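Long-range contacts in DNA protection during starvation protein (Brevibacillus brevis, PDB 1N1Q), which probably protects condensed chromosomal DNA from oxidative damage by oxidising Fe(2+) with hydrogen peroxide and storing the ferric mineral inside a hollow dodecamer: residues Q16-V21 / E80-K85; N29-V34 / T41-F46; D58-R63 / A127-A132. One frame throughout, in Å; residues are numbered along the deposited sequence.

Contact 1: residues Q16-V21 / E80-K85; sequences QVANWV and EEASIK
Asn19 reaches from helix 4-33 to Ser83 and Ile84, where the long connection of the ferritin-like four-helix bundle leaves its short helix 75-81 and crosses the outside of helix 4-33. The backbones come nearest at Asn19 and Ala82, the first residue beyond that short helix to lose helical geometry.

Hydrogen bonds carry most of the contact. The buried side chain of Asn19 turns its amide to the loop with CG beside its own backbone N (chi1 -81°). OD1 then accepts from two successive backbone amides: Ser83 N, 2.8 Å from Asn19 OD1, lies in the carbonyl plane, whereas Ile84 N, at 3.2 Å from the same oxygen, stands above it. Two donors on one oxygen fix the course of the chain just after helix 75-81. The rotation of the amide is set from its other end, where Asn19 ND2 gives a nearly straight bond (174°) to Gln16 OE1 at 3.2 Å, one helical turn back and in the amide plane. The bond from Asn19 ND2 to Ser83 OG is weak at 3.3 Å, and the hydroxyl has a stronger partner in Glu110 of helix 93-120, which also holds Gln16 NE2.

Apolar packing flanks these bonds. Ala18 points at the loop and its CB sits 4.1 Å from Ala82 CB, and Glu81 CB touches the same methyl. Ile84, lying also against Leu107, Val22 and Leu23, passes slantwise over the asparagine, its CG1 3.5 Å from Asn19 CG.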
ATOM      1  N   GLN A  16       7.915  19.394  24.790  1.00 13.74           N
ATOM      2  CA  GLN A  16       8.551  19.495  23.487  1.00 13.24           C
ATOM      3  C   GLN A  16       7.768  18.722  22.434  1.00 12.69           C
ATOM      4  O   GLN A  16       7.791  19.062  21.253  1.00 11.47           O
ATOM      5  CB  GLN A  16       9.998  19.010  23.567  1.00 13.22           C
ATOM      6  CG  GLN A  16      10.854  19.852  24.499  1.00 13.49           C
ATOM      7  CD  GLN A  16      10.644  21.347  24.290  1.00 13.35           C
ATOM      8  OE1 GLN A  16      10.682  21.838  23.160  1.00 14.13           O
ATOM      9  NE2 GLN A  16      10.417  22.076  25.381  1.00 11.26           N
ATOM     10  N   VAL A  17       7.080  17.671  22.863  1.00 12.50           N
ATOM     11  CA  VAL A  17       6.249  16.900  21.948  1.00 12.15           C
ATOM     12  C   VAL A  17       5.179  17.874  21.470  1.00 12.37           C
ATOM     13  O   VAL A  17       4.898  17.963  20.280  1.00 12.07           O
ATOM     14  CB  VAL A  17       5.554  15.703  22.654  1.00 12.18           C
ATOM     15  CG1 VAL A  17       4.447  15.144  21.761  1.00 12.59           C
ATOM     16  CG2 VAL A  17       6.572  14.602  22.954  1.00 12.80           C
ATOM     17  N   ALA A  18       4.609  18.625  22.413  1.00 12.27           N
ATOM     18  CA  ALA A  18       3.568  19.591  22.088  1.00 12.92           C
ATOM     19  C   ALA A  18       4.115  20.682  21.167  1.00 12.84           C
ATOM     20  O   ALA A  18       3.460  21.068  20.195  1.00 12.78           O
ATOM     21  CB  ALA A  18       3.011  20.212  23.368  1.00 13.00           C
ATOM     22  N   ASN A  19       5.316  21.172  21.476  1.00 12.64           N
ATOM     23  CA  ASN A  19       5.934  22.220  20.668  1.00 12.24           C
ATOM     24  C   ASN A  19       6.147  21.775  19.231  1.00 11.75           C
ATOM     25  O   ASN A  19       5.832  22.511  18.297  1.00 11.60           O
ATOM     26  CB  ASN A  19       7.278  22.653  21.261  1.00 12.20           C
ATOM     27  CG  ASN A  19       7.123  23.634  22.402  1.00 12.71           C
ATOM     28  OD1 ASN A  19       6.127  24.346  22.479  1.00 13.04           O
ATOM     29  ND2 ASN A  19       8.117  23.695  23.280  1.00 11.70           N
ATOM     30  N   TRP A  20       6.687  20.573  19.053  1.00 11.49           N
ATOM     31  CA  TRP A  20       6.944  20.065  17.716  1.00 11.41           C
ATOM     32  C   TRP A  20       5.693  19.676  16.949  1.00 11.37           C
ATOM     33  O   TRP A  20       5.692  19.689  15.714  1.00 11.64           O
ATOM     34  CB  TRP A  20       7.948  18.910  17.773  1.00 11.60           C
ATOM     35  CG  TRP A  20       9.338  19.421  17.982  1.00 11.24           C
ATOM     36  CD1 TRP A  20      10.073  19.374  19.134  1.00 10.66           C
ATOM     37  CD2 TRP A  20      10.120  20.159  17.037  1.00 11.16           C
ATOM     38  NE1 TRP A  20      11.264  20.046  18.966  1.00 12.27           N
ATOM     39  CE2 TRP A  20      11.317  20.539  17.688  1.00 11.76           C
ATOM     40  CE3 TRP A  20       9.921  20.542  15.703  1.00 12.74           C
ATOM     41  CZ2 TRP A  20      12.312  21.283  17.051  1.00 12.57           C
ATOM     42  CZ3 TRP A  20      10.911  21.284  15.066  1.00 12.91           C
ATOM     43  CH2 TRP A  20      12.091  21.648  15.743  1.00 12.84           C
ATOM     44  N   VAL A  21       4.631  19.328  17.665  1.00 11.03           N
ATOM     45  CA  VAL A  21       3.372  18.997  16.999  1.00 11.08           C
ATOM     46  C   VAL A  21       2.842  20.311  16.430  1.00 11.16           C
ATOM     47  O   VAL A  21       2.325  20.357  15.320  1.00 11.66           O
ATOM     48  CB  VAL A  21       2.341  18.394  17.984  1.00 10.01           C
ATOM     49  CG1 VAL A  21       1.008  18.132  17.271  1.00 10.89           C
ATOM     50  CG2 VAL A  21       2.875  17.111  18.552  1.00  7.12           C
ATOM     51  N   GLU A  80      -2.498  23.189  24.241  1.00 20.61           N
ATOM     52  CA  GLU A  80      -2.544  23.515  25.654  1.00 22.07           C
ATOM     53  C   GLU A  80      -1.163  23.627  26.294  1.00 21.27           C
ATOM     54  O   GLU A  80      -0.897  24.567  27.046  1.00 20.63           O
ATOM     55  CB  GLU A  80      -3.366  22.452  26.383  1.00 23.54           C
ATOM     56  CG  GLU A  80      -3.416  22.637  27.871  1.00 29.50           C
ATOM     57  CD  GLU A  80      -4.823  22.710  28.390  1.00 37.67           C
ATOM     58  OE1 GLU A  80      -5.462  21.646  28.515  1.00 43.73           O
ATOM     59  OE2 GLU A  80      -5.294  23.837  28.662  1.00 42.94           O
ATOM     60  N   GLU A  81      -0.286  22.676  25.990  1.00 19.97           N
ATOM     61  CA  GLU A  81       1.042  22.643  26.589  1.00 19.25           C
ATOM     62  C   GLU A  81       2.167  23.345  25.838  1.00 18.43           C
ATOM     63  O   GLU A  81       3.172  23.710  26.443  1.00 17.98           O
ATOM     64  CB  GLU A  81       1.441  21.186  26.846  1.00 19.51           C
ATOM     65  CG  GLU A  81       0.518  20.439  27.800  1.00 22.74           C
ATOM     66  CD  GLU A  81       0.376  21.140  29.138  1.00 25.25           C
ATOM     67  OE1 GLU A  81       1.381  21.692  29.620  1.00 26.46           O
ATOM     68  OE2 GLU A  81      -0.733  21.134  29.713  1.00 29.70           O
ATOM     69  N   ALA A  82       2.008  23.536  24.534  1.00 17.13           N
ATOM     70  CA  ALA A  82       3.054  24.179  23.739  1.00 16.29           C
ATOM     71  C   ALA A  82       3.318  25.632  24.124  1.00 15.55           C
ATOM     72  O   ALA A  82       2.397  26.374  24.477  1.00 14.59           O
ATOM     73  CB  ALA A  82       2.700  24.107  22.256  1.00 15.97           C
ATOM     74  N   SER A  83       4.586  26.031  24.053  1.00 14.51           N
ATOM     75  CA  SER A  83       4.981  27.400  24.349  1.00 15.31           C
ATOM     76  C   SER A  83       5.102  28.120  23.011  1.00 15.37           C
ATOM     77  O   SER A  83       5.199  29.346  22.947  1.00 15.79           O
ATOM     78  CB  SER A  83       6.323  27.437  25.093  1.00 15.25           C
ATOM     79  OG  SER A  83       7.330  26.760  24.376  1.00 17.14           O
ATOM     80  N   ILE A  84       5.085  27.337  21.938  1.00 15.77           N
ATOM     81  CA  ILE A  84       5.173  27.875  20.586  1.00 15.60           C
ATOM     82  C   ILE A  84       3.789  28.337  20.082  1.00 15.97           C
ATOM     83  O   ILE A  84       2.808  27.611  20.223  1.00 15.40           O
ATOM     84  CB  ILE A  84       5.748  26.810  19.618  1.00 16.32           C
ATOM     85  CG1 ILE A  84       7.116  26.342  20.132  1.00 16.38           C
ATOM     86  CG2 ILE A  84       5.808  27.375  18.202  1.00 16.30           C
ATOM     87  CD1 ILE A  84       8.230  26.390  19.132  1.00 18.54           C
ATOM     88  N   LYS A  85       3.710  29.547  19.515  1.00 16.12           N
ATOM     89  CA  LYS A  85       2.450  30.096  18.981  1.00 17.68           C
ATOM     90  C   LYS A  85       2.268  29.678  17.518  1.00 16.25           C
ATOM     91  O   LYS A  85       3.244  29.416  16.820  1.00 15.41           O
ATOM     92  CB  LYS A  85       2.437  31.635  19.057  1.00 18.08           C
ATOM     93  CG  LYS A  85       2.644  32.230  20.440  1.00 23.27           C
ATOM     94  CD  LYS A  85       1.568  31.814  21.427  1.00 26.74           C
ATOM     95  CE  LYS A  85       1.635  32.689  22.675  1.00 31.83           C
ATOM     96  NZ  LYS A  85       0.815  32.154  23.802  1.00 33.92           N
TER

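Contact 2: residues N29-V34 / T41-F46; sequences NFHWNV and TLHEKF. With FEO (mu-oxo-diiron), chain F.
Two stacked histidines, His31 and His43, form the centre of a buried helix-to-helix contact, made where helix 4-33 ends and the antiparallel helix 39-66 sets out after a short turn. Their rings lie offset and almost parallel, with planes at 16° and centroids 3.7 Å apart, and each puts its CE1 over the rim of the other's face. Both side chains carry CG anti to the backbone N (chi1 173° for His31, 179° for His43), which swings each ring across to the opposite helix. There a reciprocal pair of bonds stops the rings from turning: His43 ND1 donates to His31 O at 2.8 Å, and His31 ND1 to His43 O at 2.7 Å. Each carbonyl lies near the plane of the ring that grips it.

The other ring nitrogens serve the di-iron ferroxidase centre characteristic of Dps proteins, built at the interface of two subunits related by a two-fold axis. His31 NE2 binds iron FE1 at 2.2 Å, alongside Asp58 and Glu62 of the second subunit. His43 acts one step removed, its NE2 hydrogen-bonded at 2.9 Å to a water that is itself a ligand of iron FE2.

Behind the histidines the packing is apolar. Phe30 lays its CB over one face of the Phe46 ring, 3.6 Å from the centroid in a CH-pi contact, and directs its own ring edge toward that face. Val34 CB stands at the edge of Phe46, while Val34 CG2 meets Leu42 CD1 at 3.8 Å, the two side chains crossing at about a right angle.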
ATOM      1  N   ASN A  29       2.587  25.605   7.271  1.00 13.08           N
ATOM      2  CA  ASN A  29       1.947  26.891   6.995  1.00 13.19           C
ATOM      3  C   ASN A  29       2.884  27.767   6.175  1.00 13.33           C
ATOM      4  O   ASN A  29       2.497  28.316   5.149  1.00 13.69           O
ATOM      5  CB  ASN A  29       1.589  27.601   8.305  1.00 12.38           C
ATOM      6  CG  ASN A  29       0.787  28.871   8.084  1.00 13.20           C
ATOM      7  OD1 ASN A  29       1.223  29.781   7.381  1.00 12.85           O
ATOM      8  ND2 ASN A  29      -0.396  28.940   8.693  1.00  9.79           N
ATOM      9  N   PHE A  30       4.125  27.882   6.628  1.00 13.23           N
ATOM     10  CA  PHE A  30       5.123  28.683   5.937  1.00 13.42           C
ATOM     11  C   PHE A  30       5.494  28.060   4.585  1.00 13.37           C
ATOM     12  O   PHE A  30       5.704  28.768   3.588  1.00 12.02           O
ATOM     13  CB  PHE A  30       6.360  28.837   6.829  1.00 13.54           C
ATOM     14  CG  PHE A  30       6.104  29.625   8.093  1.00 13.55           C
ATOM     15  CD1 PHE A  30       7.068  29.706   9.095  1.00 15.62           C
ATOM     16  CD2 PHE A  30       4.898  30.300   8.275  1.00 14.58           C
ATOM     17  CE1 PHE A  30       6.838  30.444  10.260  1.00 15.06           C
ATOM     18  CE2 PHE A  30       4.657  31.041   9.433  1.00 15.60           C
ATOM     19  CZ  PHE A  30       5.630  31.114  10.428  1.00 15.67           C
ATOM     20  N   HIS A  31       5.558  26.733   4.558  1.00 13.11           N
ATOM     21  CA  HIS A  31       5.877  25.979   3.345  1.00 13.34           C
ATOM     22  C   HIS A  31       4.853  26.326   2.265  1.00 13.28           C
ATOM     23  O   HIS A  31       5.193  26.542   1.101  1.00 13.60           O
ATOM     24  CB  HIS A  31       5.810  24.487   3.677  1.00 13.75           C
ATOM     25  CG  HIS A  31       5.950  23.573   2.496  1.00 14.12           C
ATOM     26  ND1 HIS A  31       7.155  23.333   1.869  1.00 13.60           N
ATOM     27  CD2 HIS A  31       5.041  22.786   1.873  1.00 13.40           C
ATOM     28  CE1 HIS A  31       6.983  22.434   0.917  1.00 12.80           C
ATOM     29  NE2 HIS A  31       5.709  22.086   0.897  1.00 12.89           N
ATOM     30  N   TRP A  32       3.593  26.402   2.684  1.00 13.47           N
ATOM     31  CA  TRP A  32       2.485  26.695   1.784  1.00 13.48           C
ATOM     32  C   TRP A  32       2.293  28.161   1.401  1.00 13.52           C
ATOM     33  O   TRP A  32       2.108  28.488   0.238  1.00 13.27           O
ATOM     34  CB  TRP A  32       1.163  26.210   2.394  1.00 13.07           C
ATOM     35  CG  TRP A  32       1.091  24.736   2.648  1.00 13.02           C
ATOM     36  CD1 TRP A  32       1.633  23.747   1.877  1.00 11.87           C
ATOM     37  CD2 TRP A  32       0.401  24.079   3.721  1.00 11.57           C
ATOM     38  NE1 TRP A  32       1.328  22.517   2.400  1.00 11.45           N
ATOM     39  CE2 TRP A  32       0.571  22.688   3.533  1.00 12.14           C
ATOM     40  CE3 TRP A  32      -0.343  24.529   4.822  1.00 13.30           C
ATOM     41  CZ2 TRP A  32       0.022  21.737   4.405  1.00 12.32           C
ATOM     42  CZ3 TRP A  32      -0.889  23.584   5.694  1.00 12.77           C
ATOM     43  CH2 TRP A  32      -0.702  22.202   5.478  1.00 13.37           C
ATOM     44  N   ASN A  33       2.343  29.043   2.389  1.00 14.04           N
ATOM     45  CA  ASN A  33       2.087  30.458   2.161  1.00 14.90           C
ATOM     46  C   ASN A  33       3.237  31.390   1.801  1.00 14.79           C
ATOM     47  O   ASN A  33       2.993  32.550   1.443  1.00 14.05           O
ATOM     48  CB  ASN A  33       1.337  31.027   3.369  1.00 14.78           C
ATOM     49  CG  ASN A  33       0.012  30.331   3.605  1.00 16.03           C
ATOM     50  OD1 ASN A  33      -0.825  30.252   2.709  1.00 18.02           O
ATOM     51  ND2 ASN A  33      -0.184  29.824   4.812  1.00 14.31           N
ATOM     52  N   VAL A  34       4.474  30.913   1.876  1.00 14.56           N
ATOM     53  CA  VAL A  34       5.594  31.775   1.533  1.00 14.50           C
ATOM     54  C   VAL A  34       5.476  32.192   0.065  1.00 14.96           C
ATOM     55  O   VAL A  34       4.919  31.463  -0.755  1.00 13.67           O
ATOM     56  CB  VAL A  34       6.946  31.055   1.749  1.00 14.31           C
ATOM     57  CG1 VAL A  34       7.096  29.896   0.760  1.00 15.22           C
ATOM     58  CG2 VAL A  34       8.101  32.044   1.591  1.00 14.50           C
ATOM     59  N   THR A  41      13.386  28.534  -2.642  1.00 14.59           N
ATOM     60  CA  THR A  41      14.362  28.232  -1.611  1.00 15.09           C
ATOM     61  C   THR A  41      13.691  27.983  -0.258  1.00 13.95           C
ATOM     62  O   THR A  41      13.986  26.999   0.418  1.00 13.40           O
ATOM     63  CB  THR A  41      15.380  29.379  -1.450  1.00 15.30           C
ATOM     64  OG1 THR A  41      16.149  29.504  -2.651  1.00 17.46           O
ATOM     65  CG2 THR A  41      16.303  29.117  -0.273  1.00 16.44           C
ATOM     66  N   LEU A  42      12.791  28.879   0.133  1.00 13.39           N
ATOM     67  CA  LEU A  42      12.096  28.747   1.409  1.00 13.68           C
ATOM     68  C   LEU A  42      11.056  27.627   1.408  1.00 13.47           C
ATOM     69  O   LEU A  42      10.891  26.924   2.406  1.00 13.76           O
ATOM     70  CB  LEU A  42      11.451  30.080   1.798  1.00 13.67           C
ATOM     71  CG  LEU A  42      12.490  31.179   2.074  1.00 14.09           C
ATOM     72  CD1 LEU A  42      11.798  32.481   2.454  1.00 14.04           C
ATOM     73  CD2 LEU A  42      13.417  30.728   3.191  1.00 14.98           C
ATOM     74  N   HIS A  43      10.361  27.454   0.290  1.00 13.72           N
ATOM     75  CA  HIS A  43       9.371  26.384   0.174  1.00 13.95           C
ATOM     76  C   HIS A  43      10.091  25.074   0.502  1.00 14.03           C
ATOM     77  O   HIS A  43       9.570  24.217   1.215  1.00 13.87           O
ATOM     78  CB  HIS A  43       8.824  26.343  -1.255  1.00 13.59           C
ATOM     79  CG  HIS A  43       7.820  25.262  -1.500  1.00 13.53           C
ATOM     80  ND1 HIS A  43       6.570  25.258  -0.918  1.00 14.22           N
ATOM     81  CD2 HIS A  43       7.865  24.171  -2.299  1.00 13.85           C
ATOM     82  CE1 HIS A  43       5.887  24.214  -1.350  1.00 14.75           C
ATOM     83  NE2 HIS A  43       6.651  23.537  -2.190  1.00 15.36           N
ATOM     84  N   GLU A  44      11.307  24.943  -0.014  1.00 14.59           N
ATOM     85  CA  GLU A  44      12.121  23.753   0.204  1.00 15.39           C
ATOM     86  C   GLU A  44      12.646  23.685   1.638  1.00 14.26           C
ATOM     87  O   GLU A  44      12.604  22.629   2.274  1.00 12.40           O
ATOM     88  CB  GLU A  44      13.295  23.731  -0.783  1.00 16.45           C
ATOM     89  CG  GLU A  44      14.263  22.578  -0.575  1.00 21.85           C
ATOM     90  CD  GLU A  44      15.391  22.560  -1.594  1.00 31.31           C
ATOM     91  OE1 GLU A  44      16.170  23.532  -1.631  1.00 36.29           O
ATOM     92  OE2 GLU A  44      15.483  21.574  -2.354  1.00 38.13           O
ATOM     93  N   LYS A  45      13.141  24.810   2.149  1.00 13.77           N
ATOM     94  CA  LYS A  45      13.680  24.856   3.507  1.00 13.69           C
ATOM     95  C   LYS A  45      12.634  24.433   4.534  1.00 13.37           C
ATOM     96  O   LYS A  45      12.897  23.620   5.424  1.00 13.00           O
ATOM     97  CB  LYS A  45      14.146  26.271   3.858  1.00 13.93           C
ATOM     98  CG  LYS A  45      14.989  26.321   5.124  1.00 16.77           C
ATOM     99  CD  LYS A  45      16.411  25.887   4.797  1.00 21.18           C
ATOM    100  CE  LYS A  45      16.937  24.858   5.765  1.00 24.04           C
ATOM    101  NZ  LYS A  45      18.299  24.429   5.348  1.00 21.87           N
ATOM    102  N   PHE A  46      11.441  25.000   4.412  1.00 12.98           N
ATOM    103  CA  PHE A  46      10.368  24.680   5.338  1.00 12.75           C
ATOM    104  C   PHE A  46       9.961  23.206   5.288  1.00 12.81           C
ATOM    105  O   PHE A  46       9.549  22.645   6.305  1.00 12.46           O
ATOM    106  CB  PHE A  46       9.184  25.613   5.079  1.00 12.69           C
ATOM    107  CG  PHE A  46       9.473  27.064   5.421  1.00 13.14           C
ATOM    108  CD1 PHE A  46       9.014  28.095   4.610  1.00 13.83           C
ATOM    109  CD2 PHE A  46      10.216  27.390   6.549  1.00 13.28           C
ATOM    110  CE1 PHE A  46       9.289  29.428   4.918  1.00 13.30           C
ATOM    111  CE2 PHE A  46      10.497  28.719   6.868  1.00 13.63           C
ATOM    112  CZ  PHE A  46      10.035  29.742   6.051  1.00 12.85           C
TER
HETATM  113 FE1  FEO F 515       4.549  20.581  -0.177  1.00 15.42          FE
HETATM  114 FE2  FEO F 515       5.867  20.065  -3.177  1.00 39.20          FE
HETATM  115  O   FEO F 515       6.035  19.764  -1.164  1.00 14.19           O
HETATM  116  O   HOH W   1       5.062  21.881  -4.025  1.00 42.67           O

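Contact 3: residues D58-R63 / A127-A132; sequences DTLAER and ADMLDA. With FEO (mu-oxo-diiron), chain E.
The flat groups lie beside the contact, with no ring across it: Arg63 offers Met129 its CB and CG, sliding past in the opposite direction, while its guanidinium carries on to Asp123 and Thr126. The carboxylates of Asp58 and Glu62 turn to another side of helix 58-63, where Asp58 OD2 at 2.2 Å and Glu62 OE2 at 2.1 Å bind iron FE1, together with His31 of the second subunit. Met129 itself bridges two nearly antiparallel helices of the four-helix bundle, 39-66 and 124-148, whose local axes come no nearer than 11.2 Å. Its chi1 of 114°, away from the staggered positions, goes with a side chain aimed at helix 58-63. SD fits between Arg63 CB and Leu60 CD2, 3.7 Å from each, and the bent chain ends with CE tight against Thr59 CB at 3.4 Å. The Thr59 hydroxyl, next to that methyl, is hydrogen-bonded to His56 O. An alanine in place of Met129 has neither sulfur nor end methyl, which would probably open a gap between the helices beside Leu60 and Arg63. Deeper in, Leu60 CD2 meets Leu130 CD2 at 3.9 Å, and these leucines also pack on helix 4-33, through Val17 and Leu13 respectively.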
ATOM      1  N   ASP A  58       8.099  11.892  16.935  1.00 13.21           N
ATOM      2  CA  ASP A  58       8.165  10.465  17.202  1.00 13.73           C
ATOM      3  C   ASP A  58       9.246  10.068  18.206  1.00 13.91           C
ATOM      4  O   ASP A  58       8.990   9.268  19.103  1.00 14.23           O
ATOM      5  CB  ASP A  58       8.362   9.693  15.894  1.00 13.66           C
ATOM      6  CG  ASP A  58       7.888   8.246  15.988  1.00 14.41           C
ATOM      7  OD1 ASP A  58       6.766   8.021  16.467  1.00 15.44           O
ATOM      8  OD2 ASP A  58       8.635   7.340  15.570  1.00 12.68           O
ATOM      9  N   THR A  59      10.447  10.624  18.072  1.00 14.28           N
ATOM     10  CA  THR A  59      11.526  10.280  19.000  1.00 15.71           C
ATOM     11  C   THR A  59      11.210  10.750  20.418  1.00 14.60           C
ATOM     12  O   THR A  59      11.419  10.010  21.382  1.00 13.99           O
ATOM     13  CB  THR A  59      12.882  10.890  18.576  1.00 15.90           C
ATOM     14  OG1 THR A  59      12.790  12.319  18.618  1.00 23.80           O
ATOM     15  CG2 THR A  59      13.251  10.452  17.183  1.00 16.88           C
ATOM     16  N   LEU A  60      10.708  11.978  20.539  1.00 14.14           N
ATOM     17  CA  LEU A  60      10.360  12.534  21.846  1.00 13.78           C
ATOM     18  C   LEU A  60       9.258  11.714  22.520  1.00 13.44           C
ATOM     19  O   LEU A  60       9.389  11.312  23.678  1.00 12.15           O
ATOM     20  CB  LEU A  60       9.916  14.000  21.700  1.00 13.36           C
ATOM     21  CG  LEU A  60      11.033  15.003  21.373  1.00 13.55           C
ATOM     22  CD1 LEU A  60      10.437  16.355  21.021  1.00 12.14           C
ATOM     23  CD2 LEU A  60      11.976  15.115  22.565  1.00 13.16           C
ATOM     24  N   ALA A  61       8.177  11.456  21.792  1.00 13.73           N
ATOM     25  CA  ALA A  61       7.068  10.685  22.341  1.00 13.98           C
ATOM     26  C   ALA A  61       7.502   9.276  22.743  1.00 14.28           C
ATOM     27  O   ALA A  61       7.097   8.755  23.779  1.00 13.70           O
ATOM     28  CB  ALA A  61       5.941  10.609  21.327  1.00 13.74           C
ATOM     29  N   GLU A  62       8.329   8.650  21.920  1.00 14.53           N
ATOM     30  CA  GLU A  62       8.780   7.307  22.238  1.00 14.85           C
ATOM     31  C   GLU A  62       9.764   7.262  23.393  1.00 14.52           C
ATOM     32  O   GLU A  62       9.858   6.246  24.082  1.00 14.22           O
ATOM     33  CB  GLU A  62       9.327   6.625  20.978  1.00 15.11           C
ATOM     34  CG  GLU A  62       8.174   6.243  20.064  1.00 15.88           C
ATOM     35  CD  GLU A  62       8.587   5.607  18.762  1.00 16.71           C
ATOM     36  OE1 GLU A  62       9.795   5.564  18.457  1.00 17.04           O
ATOM     37  OE2 GLU A  62       7.680   5.158  18.034  1.00 15.17           O
ATOM     38  N   ARG A  63      10.470   8.364  23.625  1.00 13.98           N
ATOM     39  CA  ARG A  63      11.385   8.426  24.755  1.00 14.08           C
ATOM     40  C   ARG A  63      10.493   8.505  26.002  1.00 13.70           C
ATOM     41  O   ARG A  63      10.800   7.910  27.038  1.00 13.60           O
ATOM     42  CB  ARG A  63      12.305   9.653  24.653  1.00 14.58           C
ATOM     43  CG  ARG A  63      13.301   9.789  25.804  1.00 14.65           C
ATOM     44  CD  ARG A  63      14.185   8.548  25.933  1.00 15.56           C
ATOM     45  NE  ARG A  63      14.894   8.517  27.210  1.00 14.16           N
ATOM     46  CZ  ARG A  63      15.426   7.424  27.742  1.00 15.89           C
ATOM     47  NH1 ARG A  63      15.340   6.263  27.107  1.00 16.02           N
ATOM     48  NH2 ARG A  63      16.016   7.486  28.926  1.00 14.97           N
ATOM     49  N   ALA A 127      18.545  13.505  28.392  1.00 14.84           N
ATOM     50  CA  ALA A 127      19.332  14.713  28.210  1.00 15.64           C
ATOM     51  C   ALA A 127      20.048  14.683  26.864  1.00 15.80           C
ATOM     52  O   ALA A 127      20.073  15.689  26.146  1.00 15.69           O
ATOM     53  CB  ALA A 127      20.355  14.860  29.341  1.00 15.57           C
ATOM     54  N   ASP A 128      20.624  13.532  26.525  1.00 16.40           N
ATOM     55  CA  ASP A 128      21.347  13.392  25.271  1.00 17.45           C
ATOM     56  C   ASP A 128      20.460  13.605  24.044  1.00 17.62           C
ATOM     57  O   ASP A 128      20.865  14.276  23.092  1.00 16.41           O
ATOM     58  CB  ASP A 128      22.005  12.015  25.195  1.00 18.94           C
ATOM     59  CG  ASP A 128      22.959  11.895  24.017  1.00 21.38           C
ATOM     60  OD1 ASP A 128      23.990  12.592  24.019  1.00 27.29           O
ATOM     61  OD2 ASP A 128      22.663  11.116  23.088  1.00 26.74           O
ATOM     62  N   MET A 129      19.256  13.040  24.058  1.00 17.59           N
ATOM     63  CA  MET A 129      18.344  13.201  22.929  1.00 18.14           C
ATOM     64  C   MET A 129      17.972  14.674  22.774  1.00 17.53           C
ATOM     65  O   MET A 129      17.907  15.206  21.665  1.00 16.71           O
ATOM     66  CB  MET A 129      17.063  12.383  23.137  1.00 18.77           C
ATOM     67  CG  MET A 129      15.831  13.241  23.306  1.00 21.36           C
ATOM     68  SD  MET A 129      14.330  12.310  23.101  1.00 28.87           S
ATOM     69  CE  MET A 129      14.369  11.987  21.405  1.00 26.11           C
ATOM     70  N   LEU A 130      17.698  15.326  23.898  1.00 17.11           N
ATOM     71  CA  LEU A 130      17.328  16.736  23.871  1.00 17.31           C
ATOM     72  C   LEU A 130      18.496  17.562  23.341  1.00 17.69           C
ATOM     73  O   LEU A 130      18.300  18.537  22.617  1.00 16.69           O
ATOM     74  CB  LEU A 130      16.956  17.218  25.276  1.00 17.32           C
ATOM     75  CG  LEU A 130      15.727  16.546  25.903  1.00 17.80           C
ATOM     76  CD1 LEU A 130      15.543  17.042  27.329  1.00 18.32           C
ATOM     77  CD2 LEU A 130      14.494  16.844  25.062  1.00 18.50           C
ATOM     78  N   ASP A 131      19.709  17.160  23.709  1.00 17.64           N
ATOM     79  CA  ASP A 131      20.919  17.854  23.279  1.00 17.74           C
ATOM     80  C   ASP A 131      21.060  17.780  21.754  1.00 16.87           C
ATOM     81  O   ASP A 131      21.406  18.774  21.109  1.00 15.87           O
ATOM     82  CB  ASP A 131      22.136  17.230  23.973  1.00 18.15           C
ATOM     83  CG  ASP A 131      23.389  18.103  23.891  1.00 22.12           C
ATOM     84  OD1 ASP A 131      23.264  19.340  23.811  1.00 26.12           O
ATOM     85  OD2 ASP A 131      24.498  17.535  23.939  1.00 26.41           O
ATOM     86  N   ALA A 132      20.782  16.610  21.182  1.00 16.26           N
ATOM     87  CA  ALA A 132      20.866  16.437  19.735  1.00 16.74           C
ATOM     88  C   ALA A 132      19.901  17.379  19.009  1.00 16.24           C
ATOM     89  O   ALA A 132      20.247  17.946  17.976  1.00 16.20           O
ATOM     90  CB  ALA A 132      20.580  14.976  19.350  1.00 16.47           C
TER
HETATM   91 FE1  FEO E 516       7.548   5.430  15.984  1.00 15.94          FE
HETATM   92 FE2  FEO E 516      10.043   3.225  15.701  1.00 45.01          FE
HETATM   93  O   FEO E 516       8.623   4.324  14.878  1.00 17.18           O
HETATM   94  O   HOH W   2       9.020   1.290  15.674  1.00 38.80           O

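How the contacts relate
Contacts 2 and 3 hold complementary halves of the ferroxidase centre: each chain gives its histidine half, at 29-34 / 41-46, to one di-iron site and its carboxylate half, on 58-63, to another, both completed by the second subunit. Within the chain these halves lie on opposite sides of its centre, about 26 Å apart between contact centres, linked by helix 39-66. Contact 1 lies away from the iron, about 20 Å from contact 2 between centres although both use helix 4-33. Its centre is about 15 Å from that of contact 3, which it touches through the bundle core, where Trp20 CD1 lies 3.6 Å from Leu60 CD1.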